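Local coordinates for protein tRNA (adenine(9)-N1)-methyltransferase (Sulfolobus acidocaldarius, PDB 5A7Z) that catalyses the transfer of a methyl group from S-adenosyl-L-methionine to N1 of adenosine 9 in tRNA, at residues P105-M110 and H194-I199. Numbering follows the deposited sequence.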
loop_
_atom_site.group_PDB
_atom_site.type_symbol
_atom_site.label_atom_id
_atom_site.label_comp_id
_atom_site.label_asym_id
_atom_site.label_seq_id
_atom_site.Cartn_x
_atom_site.Cartn_y
_atom_site.Cartn_z
ATOM N N PRO A 105 6.767 7.845 3.356
ATOM C CA PRO A 105 6.182 8.374 2.134
ATOM C C PRO A 105 4.725 8.896 2.276
ATOM O O PRO A 105 3.893 8.245 2.861
ATOM C CB PRO A 105 6.220 7.158 1.185
ATOM C CG PRO A 105 6.164 5.978 2.089
ATOM C CD PRO A 105 6.967 6.386 3.284
ATOM N N GLU A 106 4.428 10.046 1.690
ATOM C CA GLU A 106 3.063 10.531 1.692
ATOM C C GLU A 106 2.241 9.724 0.689
ATOM O O GLU A 106 1.120 9.320 0.947
ATOM C CB GLU A 106 3.048 12.009 1.325
ATOM C CG GLU A 106 1.657 12.632 1.354
ATOM C CD GLU A 106 1.676 14.150 1.534
ATOM O OE1 GLU A 106 2.754 14.702 1.855
ATOM O OE2 GLU A 106 0.604 14.791 1.363
ATOM N N TYR A 107 2.857 9.435 -0.428
ATOM C CA TYR A 107 2.185 8.835 -1.542
ATOM C C TYR A 107 2.784 7.479 -1.807
ATOM O O TYR A 107 3.949 7.230 -1.468
ATOM C CB TYR A 107 2.323 9.750 -2.787
ATOM C CG TYR A 107 1.596 11.084 -2.620
ATOM C CD1 TYR A 107 0.211 11.125 -2.520
ATOM C CD2 TYR A 107 2.292 12.275 -2.497
ATOM C CE1 TYR A 107 -0.451 12.305 -2.325
ATOM C CE2 TYR A 107 1.631 13.473 -2.305
ATOM C CZ TYR A 107 0.253 13.481 -2.215
ATOM O OH TYR A 107 -0.434 14.673 -2.040
ATOM N N PRO A 108 2.007 6.591 -2.441
ATOM C CA PRO A 108 0.645 6.880 -2.826
ATOM C C PRO A 108 -0.337 6.695 -1.674
ATOM O O PRO A 108 0.007 6.088 -0.657
ATOM C CB PRO A 108 0.372 5.851 -3.927
ATOM C CG PRO A 108 1.243 4.688 -3.568
ATOM C CD PRO A 108 2.499 5.342 -3.062
ATOM N N LYS A 109 -1.544 7.238 -1.850
ATOM C CA LYS A 109 -2.609 7.153 -0.852
ATOM C C LYS A 109 -3.697 6.263 -1.341
ATOM O O LYS A 109 -4.188 6.440 -2.438
ATOM C CB LYS A 109 -3.200 8.520 -0.594
ATOM C CG LYS A 109 -2.247 9.453 0.088
ATOM C CD LYS A 109 -2.909 10.786 0.301
ATOM C CE LYS A 109 -1.988 11.737 1.041
ATOM N NZ LYS A 109 -2.374 13.158 0.780
HETATM N N MSE A 110 -4.099 5.331 -0.500
HETATM C CA MSE A 110 -5.186 4.435 -0.784
HETATM C C MSE A 110 -6.310 4.823 0.165
HETATM O O MSE A 110 -6.151 4.781 1.379
HETATM C CB MSE A 110 -4.711 2.990 -0.514
HETATM C CG MSE A 110 -3.324 2.697 -1.130
HETATM SE SE MSE A 110 -3.480 2.548 -3.111
HETATM C CE MSE A 110 -1.925 3.613 -3.557
ATOM N N HIS A 194 -1.217 8.418 -11.314
ATOM C CA HIS A 194 -2.011 9.001 -10.255
ATOM C C HIS A 194 -1.444 8.659 -8.908
ATOM O O HIS A 194 -0.765 7.699 -8.779
ATOM C CB HIS A 194 -3.444 8.580 -10.371
ATOM C CG HIS A 194 -4.196 9.334 -11.402
ATOM N ND1 HIS A 194 -4.177 8.989 -12.726
ATOM C CD2 HIS A 194 -4.982 10.424 -11.308
ATOM C CE1 HIS A 194 -4.925 9.830 -13.408
ATOM N NE2 HIS A 194 -5.421 10.713 -12.571
ATOM N N ASN A 195 -1.697 9.466 -7.904
ATOM C CA ASN A 195 -1.066 9.206 -6.602
ATOM C C ASN A 195 -2.044 8.979 -5.444
ATOM O O ASN A 195 -1.622 8.792 -4.304
ATOM C CB ASN A 195 -0.050 10.288 -6.256
ATOM C CG ASN A 195 -0.668 11.641 -6.114
ATOM O OD1 ASN A 195 -1.873 11.785 -6.151
ATOM N ND2 ASN A 195 0.164 12.653 -5.917
ATOM N N VAL A 196 -3.339 9.054 -5.735
ATOM C CA VAL A 196 -4.399 8.844 -4.724
ATOM C C VAL A 196 -5.522 8.006 -5.357
ATOM O O VAL A 196 -5.994 8.323 -6.438
ATOM C CB VAL A 196 -4.972 10.173 -4.212
ATOM C CG1 VAL A 196 -6.113 9.926 -3.229
ATOM C CG2 VAL A 196 -3.888 11.017 -3.580
ATOM N N PHE A 197 -5.915 6.928 -4.683
ATOM C CA PHE A 197 -6.905 5.960 -5.219
ATOM C C PHE A 197 -8.060 5.772 -4.277
ATOM O O PHE A 197 -7.866 5.422 -3.127
ATOM C CB PHE A 197 -6.224 4.619 -5.519
ATOM C CG PHE A 197 -5.093 4.762 -6.459
ATOM C CD1 PHE A 197 -3.894 5.263 -6.018
ATOM C CD2 PHE A 197 -5.288 4.598 -7.813
ATOM C CE1 PHE A 197 -2.864 5.511 -6.901
ATOM C CE2 PHE A 197 -4.252 4.821 -8.705
ATOM C CZ PHE A 197 -3.044 5.283 -8.248
ATOM N N VAL A 198 -9.268 6.065 -4.768
ATOM C CA VAL A 198 -10.469 6.048 -3.964
ATOM C C VAL A 198 -11.330 4.845 -4.355
ATOM O O VAL A 198 -11.725 4.696 -5.522
ATOM C CB VAL A 198 -11.284 7.350 -4.132
ATOM C CG1 VAL A 198 -12.534 7.312 -3.263
ATOM C CG2 VAL A 198 -10.447 8.575 -3.762
ATOM N N ILE A 199 -11.595 4.003 -3.349
ATOM C CA ILE A 199 -12.455 2.824 -3.451
ATOM C C ILE A 199 -13.591 2.936 -2.430
ATOM O O ILE A 199 -13.365 2.944 -1.217
ATOM C CB ILE A 199 -11.652 1.512 -3.203
ATOM C CG1 ILE A 199 -10.239 1.638 -3.788
ATOM C CG2 ILE A 199 -12.371 0.327 -3.857
ATOM C CD1 ILE A 199 -9.226 0.627 -3.271
#
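Lys109 and Met110 pair with Val196 and Phe197 as neighbouring parallel strands. Two backbone hydrogen bonds open the ladder: Lys109 N to Asn195 O and Phe197 N to Lys109 O, both 2.9 Å. Lys109 O also receives a CA-H...O contact from Val196 CA.

Just before the strands, the Asn195 amide stacks on the Tyr107 ring, the two planes only 7° apart. Asn195 ND2 sits over the ring centre, 3.6 Å above its plane. Asn195 CG lies between the backbone N and the carbonyl carbon (chi1 63°), which places the amide over the ring. Asn195 OD1 accepts a hydrogen bond from Asn174 N, and ND2 donates one to Glu172 O. Glu106 CG lies over the opposite face, toward the rim. Tyr107 OH hydrogen-bonds Asp173 OD1. With an alanine here, the Asn195 amide would probably lose its stacking surface and Asp173 one hydrogen-bond partner.

Apolar contacts lie on both sheet faces. Val196 CG2 meets the edge of the Tyr107 ring and lies 4.0 Å from Lys109 CB. The extended Lys109 chain carries NZ to a salt bridge with Asp173 and a longer, weak one to Glu106 OE2. On the other face, selenomethionine Met110 bends back to bring CE within 3.6 Å of Phe197 CD1. Its SE lies obliquely 5.0 Å from the Phe197 ring centroid, a Met-aromatic contact.

The pairing joins strands 109-113 and 196-202 within the parallel part of the SPOUT methyltransferase sheet. Strands 148-151 and 175-178 flank the pair, and helix 242-255 packs on Met110 and Phe197.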